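Alanine racemase (Corynebacterium glutamicum, PDB 2DY3) binds pyridoxal-5'-phosphate in a pocket built mainly by its TIM-barrel-type N-terminal domain and completed by its C-terminal domain. Local coordinates at residues T157-C161 and V196-P200; S199-L203 and A218-P224; I13-R18 and V48-A54. All blocks are in the same frame, centred on the assembly; numbering follows the deposited sequence.

Contact 1. Residues T157-C161 and V196-P200. With PLP (pyridoxal-5'-phosphate), chain F.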
ATOM      1  N   THR B 157     -12.053  23.925 -10.166  1.00 17.28           N
ATOM      2  CA  THR B 157     -11.983  22.896 -11.176  1.00 20.69           C
ATOM      3  C   THR B 157     -10.594  22.315 -11.013  1.00 24.15           C
ATOM      4  O   THR B 157      -9.700  22.950 -10.452  1.00 21.80           O
ATOM      5  CB  THR B 157     -12.181  23.455 -12.602  1.00 21.14           C
ATOM      6  OG1 THR B 157     -12.571  22.386 -13.475  1.00 18.36           O
ATOM      7  CG2 THR B 157     -10.894  24.087 -13.121  1.00 19.43           C
ATOM      8  N   HIS B 158     -10.410  21.093 -11.469  1.00 28.31           N
ATOM      9  CA  HIS B 158      -9.115  20.482 -11.324  1.00 33.48           C
ATOM     10  C   HIS B 158      -8.467  20.429 -12.686  1.00 37.52           C
ATOM     11  O   HIS B 158      -8.847  19.625 -13.533  1.00 35.26           O
ATOM     12  CB  HIS B 158      -9.271  19.080 -10.738  1.00 34.08           C
ATOM     13  CG  HIS B 158      -7.977  18.430 -10.359  1.00 35.88           C
ATOM     14  ND1 HIS B 158      -6.982  19.091  -9.671  1.00 35.40           N
ATOM     15  CD2 HIS B 158      -7.532  17.163 -10.538  1.00 35.81           C
ATOM     16  CE1 HIS B 158      -5.980  18.259  -9.444  1.00 36.54           C
ATOM     17  NE2 HIS B 158      -6.289  17.083  -9.958  1.00 35.71           N
ATOM     18  N   LEU B 159      -7.526  21.327 -12.930  1.00 43.81           N
ATOM     19  CA  LEU B 159      -6.850  21.281 -14.208  1.00 49.31           C
ATOM     20  C   LEU B 159      -6.265  19.896 -14.252  1.00 52.71           C
ATOM     21  O   LEU B 159      -5.228  19.675 -13.632  1.00 54.85           O
ATOM     22  CB  LEU B 159      -5.678  22.254 -14.269  1.00 49.16           C
ATOM     23  CG  LEU B 159      -5.982  23.713 -14.533  1.00 50.15           C
ATOM     24  CD1 LEU B 159      -6.929  23.743 -15.708  1.00 49.72           C
ATOM     25  CD2 LEU B 159      -6.597  24.384 -13.325  1.00 50.82           C
ATOM     26  N   ALA B 160      -6.915  18.953 -14.936  1.00 56.55           N
ATOM     27  CA  ALA B 160      -6.345  17.605 -15.052  1.00 59.47           C
ATOM     28  C   ALA B 160      -4.932  17.995 -15.428  1.00 61.20           C
ATOM     29  O   ALA B 160      -4.756  19.072 -15.994  1.00 61.95           O
ATOM     30  CB  ALA B 160      -6.994  16.839 -16.211  1.00 60.18           C
ATOM     31  N   CYS B 161      -3.927  17.170 -15.149  1.00 62.45           N
ATOM     32  CA  CYS B 161      -2.581  17.590 -15.508  1.00 63.67           C
ATOM     33  C   CYS B 161      -2.163  17.535 -16.953  1.00 63.43           C
ATOM     34  O   CYS B 161      -1.672  16.526 -17.459  1.00 64.71           O
ATOM     35  CB  CYS B 161      -1.530  16.893 -14.667  1.00 65.62           C
ATOM     36  SG  CYS B 161      -1.035  18.035 -13.386  1.00 69.81           S
ATOM     37  N   VAL B 196      -8.118  26.799  -8.914  1.00 20.08           N
ATOM     38  CA  VAL B 196      -7.917  25.827  -9.980  1.00 20.24           C
ATOM     39  C   VAL B 196      -6.496  25.264  -9.970  1.00 19.68           C
ATOM     40  O   VAL B 196      -6.254  24.176 -10.474  1.00 20.79           O
ATOM     41  CB  VAL B 196      -8.155  26.463 -11.372  1.00 20.77           C
ATOM     42  CG1 VAL B 196      -9.571  27.022 -11.467  1.00 22.01           C
ATOM     43  CG2 VAL B 196      -7.128  27.567 -11.624  1.00 20.04           C
ATOM     44  N   CYS B 197      -5.567  26.002  -9.375  1.00 19.14           N
ATOM     45  CA  CYS B 197      -4.159  25.614  -9.352  1.00 19.67           C
ATOM     46  C   CYS B 197      -3.654  24.485  -8.453  1.00 19.46           C
ATOM     47  O   CYS B 197      -3.712  24.568  -7.227  1.00 19.78           O
ATOM     48  CB  CYS B 197      -3.294  26.856  -9.092  1.00 19.35           C
ATOM     49  SG  CYS B 197      -3.115  27.947 -10.528  1.00 23.18           S
ATOM     50  N   ASN B 198      -3.149  23.431  -9.088  1.00 18.52           N
ATOM     51  CA  ASN B 198      -2.552  22.306  -8.375  1.00 19.29           C
ATOM     52  C   ASN B 198      -1.055  22.641  -8.466  1.00 18.59           C
ATOM     53  O   ASN B 198      -0.711  23.683  -9.017  1.00 17.37           O
ATOM     54  CB  ASN B 198      -2.879  20.986  -9.085  1.00 20.96           C
ATOM     55  CG  ASN B 198      -2.407  20.963 -10.525  1.00 24.66           C
ATOM     56  OD1 ASN B 198      -2.068  21.998 -11.101  1.00 23.73           O
ATOM     57  ND2 ASN B 198      -2.395  19.777 -11.118  1.00 27.93           N
ATOM     58  N   SER B 199      -0.171  21.794  -7.951  1.00 18.57           N
ATOM     59  CA  SER B 199       1.262  22.099  -7.991  1.00 20.43           C
ATOM     60  C   SER B 199       1.848  22.524  -9.341  1.00 22.57           C
ATOM     61  O   SER B 199       2.509  23.559  -9.437  1.00 24.12           O
ATOM     62  CB  SER B 199       2.078  20.922  -7.439  1.00 19.34           C
ATOM     63  OG  SER B 199       1.921  20.811  -6.037  1.00 19.04           O
ATOM     64  N   PRO B 200       1.629  21.732 -10.401  1.00 23.34           N
ATOM     65  CA  PRO B 200       2.177  22.104 -11.709  1.00 25.11           C
ATOM     66  C   PRO B 200       1.728  23.478 -12.204  1.00 26.87           C
ATOM     67  O   PRO B 200       2.557  24.292 -12.608  1.00 26.86           O
ATOM     68  CB  PRO B 200       1.721  20.960 -12.616  1.00 23.74           C
ATOM     69  CG  PRO B 200       0.490  20.461 -11.950  1.00 25.37           C
ATOM     70  CD  PRO B 200       0.860  20.483 -10.494  1.00 24.97           C
TER
HETATM   71  N1  PLP F 401      -6.761  19.362  -6.153  1.00 28.09           N
HETATM   72  C2  PLP F 401      -7.481  18.171  -6.287  1.00 28.04           C
HETATM   73  C2A PLP F 401      -8.970  18.230  -6.584  1.00 28.10           C
HETATM   74  C3  PLP F 401      -6.797  16.939  -6.149  1.00 28.17           C
HETATM   75  O3  PLP F 401      -7.486  15.752  -6.284  1.00 30.92           O
HETATM   76  C4  PLP F 401      -5.395  16.936  -5.869  1.00 26.28           C
HETATM   77  C4A PLP F 401      -4.585  15.620  -5.743  1.00 27.00           C
HETATM   78  C5  PLP F 401      -4.701  18.192  -5.757  1.00 26.57           C
HETATM   79  C6  PLP F 401      -5.400  19.379  -5.896  1.00 27.20           C
HETATM   80  C5A PLP F 401      -3.228  18.282  -5.494  1.00 25.76           C
HETATM   81  O4P PLP F 401      -2.490  18.193  -6.705  1.00 24.04           O
HETATM   82  P   PLP F 401      -0.874  18.246  -6.845  1.00 22.25           P
HETATM   83  O1P PLP F 401      -0.295  17.228  -5.977  1.00 19.09           O
HETATM   84  O2P PLP F 401      -0.691  17.961  -8.269  1.00 22.17           O
HETATM   85  O3P PLP F 401      -0.540  19.624  -6.425  1.00 20.59           O
HETATM   86  O   HOH W   1      -5.776  21.624 -11.027  1.00 17.85           O
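One water ties the backbones of Val196 and Leu159 together: it donates to Val196 O at 2.7 Å and to Leu159 O at 3.3 Å, giving two buried carbonyl groups a shared partner. A CA-H...O contact from Val196 CA to Thr157 O (3.4 Å) lies next to the water bridge. Beside it the methyl group Thr157 CG2 lies against Val196 CG1 at 3.6 Å, while Thr157 OG1 turns to Ser125 and Ile123 of the same chain. With CG anti to its backbone N (chi1 -171°), His158 carries its ring under PLP: PLP C2 sits 3.4 Å above the imidazole plane, displaced toward the rim. Residues 196-200 bring the phosphate grip, in which Ser199 N donates to PLP O3P at 2.7 Å with an angle of 158° at the hydrogen, and Ser199 OG to the same oxygen. Asn198 precedes it as N-cap, its OD1 accepting from Ala201 N, and so fixes the first turn of helix 199-202 beside the phosphate. That helix end would be expected to favour the anion electrostatically. A phosphate at a helix N-terminus and a histidine on the pyridine ring are features of the PLP site in alanine racemase barrels.

Contact 2. Residues S199-L203 and A218-P224. With PLP (pyridoxal-5'-phosphate), chain F.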
ATOM      1  N   SER B 199      -0.171  21.794  -7.951  1.00 18.57           N
ATOM      2  CA  SER B 199       1.262  22.099  -7.991  1.00 20.43           C
ATOM      3  C   SER B 199       1.848  22.524  -9.341  1.00 22.57           C
ATOM      4  O   SER B 199       2.509  23.559  -9.437  1.00 24.12           O
ATOM      5  CB  SER B 199       2.078  20.922  -7.439  1.00 19.34           C
ATOM      6  OG  SER B 199       1.921  20.811  -6.037  1.00 19.04           O
ATOM      7  N   PRO B 200       1.629  21.732 -10.401  1.00 23.34           N
ATOM      8  CA  PRO B 200       2.177  22.104 -11.709  1.00 25.11           C
ATOM      9  C   PRO B 200       1.728  23.478 -12.204  1.00 26.87           C
ATOM     10  O   PRO B 200       2.557  24.292 -12.608  1.00 26.86           O
ATOM     11  CB  PRO B 200       1.721  20.960 -12.616  1.00 23.74           C
ATOM     12  CG  PRO B 200       0.490  20.461 -11.950  1.00 25.37           C
ATOM     13  CD  PRO B 200       0.860  20.483 -10.494  1.00 24.97           C
ATOM     14  N   ALA B 201       0.426  23.739 -12.162  1.00 26.32           N
ATOM     15  CA  ALA B 201      -0.106  25.023 -12.602  1.00 27.09           C
ATOM     16  C   ALA B 201       0.382  26.164 -11.706  1.00 28.41           C
ATOM     17  O   ALA B 201       0.796  27.213 -12.198  1.00 27.27           O
ATOM     18  CB  ALA B 201      -1.633  24.980 -12.610  1.00 27.00           C
ATOM     19  N   PHE B 202       0.335  25.949 -10.394  1.00 29.97           N
ATOM     20  CA  PHE B 202       0.767  26.951  -9.423  1.00 31.56           C
ATOM     21  C   PHE B 202       2.215  27.381  -9.626  1.00 33.85           C
ATOM     22  O   PHE B 202       2.534  28.565  -9.556  1.00 33.22           O
ATOM     23  CB  PHE B 202       0.600  26.409  -8.000  1.00 30.59           C
ATOM     24  CG  PHE B 202       1.118  27.332  -6.926  1.00 29.51           C
ATOM     25  CD1 PHE B 202       0.627  28.623  -6.802  1.00 30.02           C
ATOM     26  CD2 PHE B 202       2.074  26.895  -6.022  1.00 30.08           C
ATOM     27  CE1 PHE B 202       1.082  29.463  -5.793  1.00 29.95           C
ATOM     28  CE2 PHE B 202       2.533  27.724  -5.011  1.00 30.38           C
ATOM     29  CZ  PHE B 202       2.035  29.011  -4.896  1.00 30.91           C
ATOM     30  N   LEU B 203       3.090  26.415  -9.871  1.00 36.80           N
ATOM     31  CA  LEU B 203       4.503  26.710 -10.061  1.00 39.91           C
ATOM     32  C   LEU B 203       4.838  27.227 -11.457  1.00 41.63           C
ATOM     33  O   LEU B 203       6.012  27.333 -11.801  1.00 42.72           O
ATOM     34  CB  LEU B 203       5.350  25.465  -9.770  1.00 40.07           C
ATOM     35  CG  LEU B 203       5.334  24.879  -8.351  1.00 40.64           C
ATOM     36  CD1 LEU B 203       6.223  23.642  -8.305  1.00 39.90           C
ATOM     37  CD2 LEU B 203       5.819  25.918  -7.347  1.00 40.03           C
ATOM     38  N   ALA B 218       4.068  19.743  -4.082  1.00 15.38           N
ATOM     39  CA  ALA B 218       5.132  20.661  -3.682  1.00 16.43           C
ATOM     40  C   ALA B 218       5.417  20.735  -2.175  1.00 17.33           C
ATOM     41  O   ALA B 218       6.554  20.994  -1.772  1.00 15.99           O
ATOM     42  CB  ALA B 218       4.841  22.068  -4.226  1.00 16.22           C
ATOM     43  N   PHE B 219       4.402  20.522  -1.342  1.00 16.84           N
ATOM     44  CA  PHE B 219       4.606  20.580   0.108  1.00 16.35           C
ATOM     45  C   PHE B 219       5.556  19.484   0.578  1.00 16.41           C
ATOM     46  O   PHE B 219       6.228  19.618   1.611  1.00 14.76           O
ATOM     47  CB  PHE B 219       3.275  20.426   0.863  1.00 17.52           C
ATOM     48  CG  PHE B 219       2.428  21.669   0.878  1.00 17.54           C
ATOM     49  CD1 PHE B 219       1.528  21.930  -0.140  1.00 18.22           C
ATOM     50  CD2 PHE B 219       2.541  22.582   1.914  1.00 17.80           C
ATOM     51  CE1 PHE B 219       0.754  23.081  -0.126  1.00 18.02           C
ATOM     52  CE2 PHE B 219       1.774  23.731   1.935  1.00 17.41           C
ATOM     53  CZ  PHE B 219       0.879  23.981   0.916  1.00 19.20           C
ATOM     54  N   TYR B 220       5.607  18.401  -0.188  1.00 14.82           N
ATOM     55  CA  TYR B 220       6.449  17.262   0.147  1.00 14.91           C
ATOM     56  C   TYR B 220       7.828  17.375  -0.501  1.00 15.62           C
ATOM     57  O   TYR B 220       8.632  16.445  -0.443  1.00 14.96           O
ATOM     58  CB  TYR B 220       5.730  15.978  -0.275  1.00 14.08           C
ATOM     59  CG  TYR B 220       4.307  15.951   0.242  1.00 17.42           C
ATOM     60  CD1 TYR B 220       4.047  15.854   1.605  1.00 15.91           C
ATOM     61  CD2 TYR B 220       3.229  16.123  -0.620  1.00 19.01           C
ATOM     62  CE1 TYR B 220       2.759  15.935   2.095  1.00 18.25           C
ATOM     63  CE2 TYR B 220       1.934  16.209  -0.132  1.00 19.63           C
ATOM     64  CZ  TYR B 220       1.708  16.113   1.226  1.00 18.74           C
ATOM     65  OH  TYR B 220       0.424  16.194   1.718  1.00 21.15           O
ATOM     66  N   GLY B 221       8.077  18.521  -1.129  1.00 16.68           N
ATOM     67  CA  GLY B 221       9.366  18.780  -1.745  1.00 19.29           C
ATOM     68  C   GLY B 221       9.663  18.162  -3.097  1.00 19.51           C
ATOM     69  O   GLY B 221      10.832  18.027  -3.463  1.00 20.30           O
ATOM     70  N   LEU B 222       8.632  17.801  -3.851  1.00 20.14           N
ATOM     71  CA  LEU B 222       8.845  17.195  -5.161  1.00 21.34           C
ATOM     72  C   LEU B 222       8.404  18.137  -6.281  1.00 21.66           C
ATOM     73  O   LEU B 222       7.405  18.833  -6.148  1.00 21.22           O
ATOM     74  CB  LEU B 222       8.083  15.871  -5.250  1.00 23.99           C
ATOM     75  CG  LEU B 222       8.337  14.840  -4.143  1.00 27.17           C
ATOM     76  CD1 LEU B 222       7.343  13.685  -4.274  1.00 27.74           C
ATOM     77  CD2 LEU B 222       9.767  14.329  -4.226  1.00 26.41           C
ATOM     78  N   GLU B 223       9.158  18.156  -7.377  1.00 22.70           N
ATOM     79  CA  GLU B 223       8.858  19.014  -8.524  1.00 24.42           C
ATOM     80  C   GLU B 223       7.925  18.324  -9.515  1.00 25.82           C
ATOM     81  O   GLU B 223       8.178  17.201  -9.954  1.00 23.93           O
ATOM     82  CB  GLU B 223      10.149  19.416  -9.245  1.00 24.21           C
ATOM     83  CG  GLU B 223      11.064  20.365  -8.466  1.00 25.20           C
ATOM     84  CD  GLU B 223      10.453  21.745  -8.261  1.00 27.39           C
ATOM     85  OE1 GLU B 223       9.530  22.106  -9.019  1.00 27.03           O
ATOM     86  OE2 GLU B 223      10.904  22.475  -7.352  1.00 27.95           O
ATOM     87  N   PRO B 224       6.824  18.998  -9.872  1.00 27.66           N
ATOM     88  CA  PRO B 224       5.801  18.518 -10.806  1.00 30.93           C
ATOM     89  C   PRO B 224       6.264  18.485 -12.259  1.00 33.22           C
ATOM     90  O   PRO B 224       5.847  17.620 -13.029  1.00 35.06           O
ATOM     91  CB  PRO B 224       4.654  19.511 -10.609  1.00 31.06           C
ATOM     92  CG  PRO B 224       4.888  20.056  -9.227  1.00 31.74           C
ATOM     93  CD  PRO B 224       6.376  20.226  -9.201  1.00 28.68           C
TER
HETATM   94  N1  PLP F 401      -6.761  19.362  -6.153  1.00 28.09           N
HETATM   95  C2  PLP F 401      -7.481  18.171  -6.287  1.00 28.04           C
HETATM   96  C2A PLP F 401      -8.970  18.230  -6.584  1.00 28.10           C
HETATM   97  C3  PLP F 401      -6.797  16.939  -6.149  1.00 28.17           C
HETATM   98  O3  PLP F 401      -7.486  15.752  -6.284  1.00 30.92           O
HETATM   99  C4  PLP F 401      -5.395  16.936  -5.869  1.00 26.28           C
HETATM  100  C4A PLP F 401      -4.585  15.620  -5.743  1.00 27.00           C
HETATM  101  C5  PLP F 401      -4.701  18.192  -5.757  1.00 26.57           C
HETATM  102  C6  PLP F 401      -5.400  19.379  -5.896  1.00 27.20           C
HETATM  103  C5A PLP F 401      -3.228  18.282  -5.494  1.00 25.76           C
HETATM  104  O4P PLP F 401      -2.490  18.193  -6.705  1.00 24.04           O
HETATM  105  P   PLP F 401      -0.874  18.246  -6.845  1.00 22.25           P
HETATM  106  O1P PLP F 401      -0.295  17.228  -5.977  1.00 19.09           O
HETATM  107  O2P PLP F 401      -0.691  17.961  -8.269  1.00 22.17           O
HETATM  108  O3P PLP F 401      -0.540  19.624  -6.425  1.00 20.59           O
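Ser199 and Ala218 face each other with CA atoms 6.0 Å apart, and the backbones draw closer at Pro200 and Pro224, so that the short helix 199-202 is flanked by the 3-10 turn at 218-220 at one point and by the extended residues 222-223 and Pro224 at another. The single hydrogen bond between the segments runs from Ala218 N to Ser199 OG, 3.1 Å long and nearly straight at 166°. The hydroxyl donates to PLP O3P at 2.8 Å. Its torsion makes this possible: OG stands beside the backbone N, opposite the carbonyl carbon (chi1 -72°), which brings hydroxyl and amide to the same phosphate oxygen. Gly216 N adds a weak bond to OG.

The apolar half of the contact is built around the ring of Pro224, three of whose carbons meet three different residues. CG presses on Ser199 CB at 3.4 Å, rather tight for two carbons; CB meets Pro200 CB at 3.8 Å, the two pyrrolidines crossing at about a right angle; and CD takes Leu203 CD1 at 3.5 Å. Leu203 reaches there with an extended chi2 of 179°, and its CD1 also lies 3.7 Å from Glu223 OE1. The Glu223 chain bends at chi2, and OE1 bonds to His230 ND1. His230 NE2 makes a weak bond to Leu203 O.

Chemically, Ser199 OG links backbone and phosphate, accepting from the Ala218 amide, and weakly from that of Gly216, and donating to the phosphate. The Ala218 bond would fix the rotation of the hydroxyl and probably polarise it slightly as a donor, while the ring of Pro224 packs against Ser199 CB beside this polar chain.

Contact 3. Residues I13-R18 and V48-A54; sequences IAHNTR and VIAAHGA
Thr17 fills the groove between Ile49 and His52 with every atom of its side chain. Its CB lies 3.9 Å from His52 CB; the methyl CG2, anti to the backbone N, goes on to His52 O at 3.3 Å and also touches His52 CB. The other branch, OG1, rests on Ile49 CG1 at 3.6 Å while donating back to Ile13 O at 2.8 Å. This donor stands above the carbonyl plane, 38° out of it, and Thr17 N reaches the same oxygen from the opposite face, so two bonds grip Ile13 O. One turn earlier, Ala14 CB makes a CH-pi contact over a face of the His52 ring, 3.5 Å from the centroid and 15° off the normal. His52 ND1 holds the ring in place by donating to Val48 O at 2.9 Å, with the acceptor almost in the ring plane. Ile13 CG2 extends the apolar seam, meeting Ile49 CG1 at 3.6 Å. Thus helix 10-24 packs along the end of helix 42-50 and the turn that follows it, with strand 56-59 behind Ile49 and Ala50 through Phe57, and Phe219 of a later loop covering both Thr17 and Ile49.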
ATOM      1  N   ILE B  13       9.234  19.974   5.344  1.00 18.90           N
ATOM      2  CA  ILE B  13       7.837  20.301   5.070  1.00 19.01           C
ATOM      3  C   ILE B  13       7.535  21.755   5.447  1.00 19.99           C
ATOM      4  O   ILE B  13       6.863  22.478   4.704  1.00 19.63           O
ATOM      5  CB  ILE B  13       6.883  19.346   5.837  1.00 18.95           C
ATOM      6  CG1 ILE B  13       6.978  17.941   5.227  1.00 23.23           C
ATOM      7  CG2 ILE B  13       5.444  19.856   5.771  1.00 13.99           C
ATOM      8  CD1 ILE B  13       6.087  16.914   5.876  1.00 27.54           C
ATOM      9  N   ALA B  14       8.030  22.184   6.602  1.00 21.40           N
ATOM     10  CA  ALA B  14       7.810  23.557   7.036  1.00 21.76           C
ATOM     11  C   ALA B  14       8.446  24.485   6.001  1.00 21.84           C
ATOM     12  O   ALA B  14       7.841  25.470   5.574  1.00 22.86           O
ATOM     13  CB  ALA B  14       8.434  23.779   8.400  1.00 19.89           C
ATOM     14  N   HIS B  15       9.668  24.153   5.594  1.00 21.29           N
ATOM     15  CA  HIS B  15      10.389  24.940   4.598  1.00 20.68           C
ATOM     16  C   HIS B  15       9.551  25.061   3.332  1.00 20.65           C
ATOM     17  O   HIS B  15       9.318  26.163   2.828  1.00 22.38           O
ATOM     18  CB  HIS B  15      11.717  24.263   4.259  1.00 22.19           C
ATOM     19  CG  HIS B  15      12.388  24.829   3.049  1.00 21.51           C
ATOM     20  ND1 HIS B  15      13.076  26.025   3.069  1.00 22.02           N
ATOM     21  CD2 HIS B  15      12.445  24.383   1.772  1.00 20.33           C
ATOM     22  CE1 HIS B  15      13.527  26.289   1.856  1.00 19.81           C
ATOM     23  NE2 HIS B  15      13.158  25.309   1.050  1.00 22.06           N
ATOM     24  N   ASN B  16       9.108  23.915   2.824  1.00 19.00           N
ATOM     25  CA  ASN B  16       8.292  23.862   1.620  1.00 18.93           C
ATOM     26  C   ASN B  16       7.048  24.724   1.797  1.00 18.53           C
ATOM     27  O   ASN B  16       6.633  25.427   0.871  1.00 17.54           O
ATOM     28  CB  ASN B  16       7.880  22.412   1.331  1.00 21.00           C
ATOM     29  CG  ASN B  16       9.063  21.527   0.988  1.00 22.04           C
ATOM     30  OD1 ASN B  16       8.994  20.302   1.114  1.00 23.07           O
ATOM     31  ND2 ASN B  16      10.150  22.141   0.536  1.00 16.83           N
ATOM     32  N   THR B  17       6.459  24.666   2.988  1.00 16.99           N
ATOM     33  CA  THR B  17       5.263  25.448   3.277  1.00 18.99           C
ATOM     34  C   THR B  17       5.563  26.941   3.180  1.00 20.38           C
ATOM     35  O   THR B  17       4.780  27.700   2.609  1.00 20.77           O
ATOM     36  CB  THR B  17       4.710  25.131   4.678  1.00 17.18           C
ATOM     37  OG1 THR B  17       4.334  23.749   4.739  1.00 16.59           O
ATOM     38  CG2 THR B  17       3.485  25.993   4.974  1.00 15.48           C
ATOM     39  N   ARG B  18       6.701  27.358   3.732  1.00 23.78           N
ATOM     40  CA  ARG B  18       7.109  28.764   3.691  1.00 25.66           C
ATOM     41  C   ARG B  18       7.361  29.212   2.248  1.00 25.62           C
ATOM     42  O   ARG B  18       6.960  30.305   1.848  1.00 27.14           O
ATOM     43  CB  ARG B  18       8.379  28.979   4.522  1.00 26.25           C
ATOM     44  CG  ARG B  18       8.176  28.859   6.024  1.00 29.39           C
ATOM     45  CD  ARG B  18       9.500  28.943   6.781  1.00 34.76           C
ATOM     46  NE  ARG B  18      10.232  30.179   6.502  1.00 40.41           N
ATOM     47  CZ  ARG B  18      11.413  30.488   7.035  1.00 43.01           C
ATOM     48  NH1 ARG B  18      12.005  29.654   7.883  1.00 43.28           N
ATOM     49  NH2 ARG B  18      12.007  31.633   6.721  1.00 43.70           N
ATOM     50  N   VAL B  48       2.210  20.755  11.034  1.00 20.53           N
ATOM     51  CA  VAL B  48       3.389  21.520  10.673  1.00 20.26           C
ATOM     52  C   VAL B  48       3.035  22.494   9.561  1.00 21.75           C
ATOM     53  O   VAL B  48       3.416  23.668   9.594  1.00 20.51           O
ATOM     54  CB  VAL B  48       4.530  20.599  10.213  1.00 22.89           C
ATOM     55  CG1 VAL B  48       5.643  21.427   9.597  1.00 22.65           C
ATOM     56  CG2 VAL B  48       5.057  19.797  11.406  1.00 19.53           C
ATOM     57  N   ILE B  49       2.284  22.009   8.578  1.00 21.12           N
ATOM     58  CA  ILE B  49       1.882  22.858   7.474  1.00 19.19           C
ATOM     59  C   ILE B  49       0.998  23.988   7.981  1.00 20.30           C
ATOM     60  O   ILE B  49       1.061  25.117   7.482  1.00 17.29           O
ATOM     61  CB  ILE B  49       1.118  22.054   6.408  1.00 19.14           C
ATOM     62  CG1 ILE B  49       2.083  21.104   5.699  1.00 17.73           C
ATOM     63  CG2 ILE B  49       0.454  22.993   5.422  1.00 17.60           C
ATOM     64  CD1 ILE B  49       1.452  20.282   4.611  1.00 14.90           C
ATOM     65  N   ALA B  50       0.176  23.681   8.980  1.00 19.62           N
ATOM     66  CA  ALA B  50      -0.725  24.680   9.543  1.00 21.01           C
ATOM     67  C   ALA B  50       0.067  25.764  10.263  1.00 20.47           C
ATOM     68  O   ALA B  50      -0.221  26.954  10.134  1.00 20.99           O
ATOM     69  CB  ALA B  50      -1.702  24.015  10.513  1.00 20.99           C
ATOM     70  N   ALA B  51       1.071  25.335  11.018  1.00 20.90           N
ATOM     71  CA  ALA B  51       1.909  26.246  11.788  1.00 22.56           C
ATOM     72  C   ALA B  51       2.798  27.125  10.919  1.00 24.39           C
ATOM     73  O   ALA B  51       3.477  28.012  11.431  1.00 26.49           O
ATOM     74  CB  ALA B  51       2.759  25.451  12.777  1.00 19.21           C
ATOM     75  N   HIS B  52       2.804  26.893   9.607  1.00 24.64           N
ATOM     76  CA  HIS B  52       3.635  27.720   8.744  1.00 24.28           C
ATOM     77  C   HIS B  52       2.940  28.505   7.647  1.00 24.11           C
ATOM     78  O   HIS B  52       3.561  28.862   6.646  1.00 26.03           O
ATOM     79  CB  HIS B  52       4.788  26.899   8.156  1.00 23.43           C
ATOM     80  CG  HIS B  52       5.833  26.551   9.167  1.00 23.29           C
ATOM     81  ND1 HIS B  52       5.749  25.433   9.970  1.00 24.13           N
ATOM     82  CD2 HIS B  52       6.926  27.232   9.586  1.00 23.74           C
ATOM     83  CE1 HIS B  52       6.743  25.443  10.841  1.00 24.29           C
ATOM     84  NE2 HIS B  52       7.471  26.523  10.630  1.00 24.09           N
ATOM     85  N   GLY B  53       1.654  28.781   7.823  1.00 23.29           N
ATOM     86  CA  GLY B  53       0.972  29.583   6.827  1.00 23.07           C
ATOM     87  C   GLY B  53      -0.242  29.052   6.093  1.00 22.44           C
ATOM     88  O   GLY B  53      -1.003  29.848   5.549  1.00 23.72           O
ATOM     89  N   ALA B  54      -0.438  27.739   6.057  1.00 21.29           N
ATOM     90  CA  ALA B  54      -1.593  27.193   5.347  1.00 22.13           C
ATOM     91  C   ALA B  54      -2.889  27.878   5.772  1.00 20.59           C
ATOM     92  O   ALA B  54      -3.182  27.998   6.960  1.00 21.70           O
ATOM     93  CB  ALA B  54      -1.701  25.683   5.583  1.00 23.10           C
TER

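How the contacts relate
Contacts 1 and 2 both border pyridoxal-5'-phosphate, and contact 3 lies farther out. Contacts 1 and 2, their centres 11 Å apart, share Ser199 and Pro200 and meet on helix 199-202; one reaches the pyridine ring of the ligand as well as its phosphate and the other its phosphate alone. Contact 3 lies behind contact 2, centre to centre about 14 Å, and joins it where Phe219 CD2 comes within 3.5 Å of Thr17 OG1. It does not touch contact 1, whose nearest atoms are about 10 Å away, and the side chain of Ile49 remains about 11 Å from pyridoxal-5'-phosphate. Segment 218-224 thus connects the phosphate site to the helix pair formed by 13-18 and 48-54.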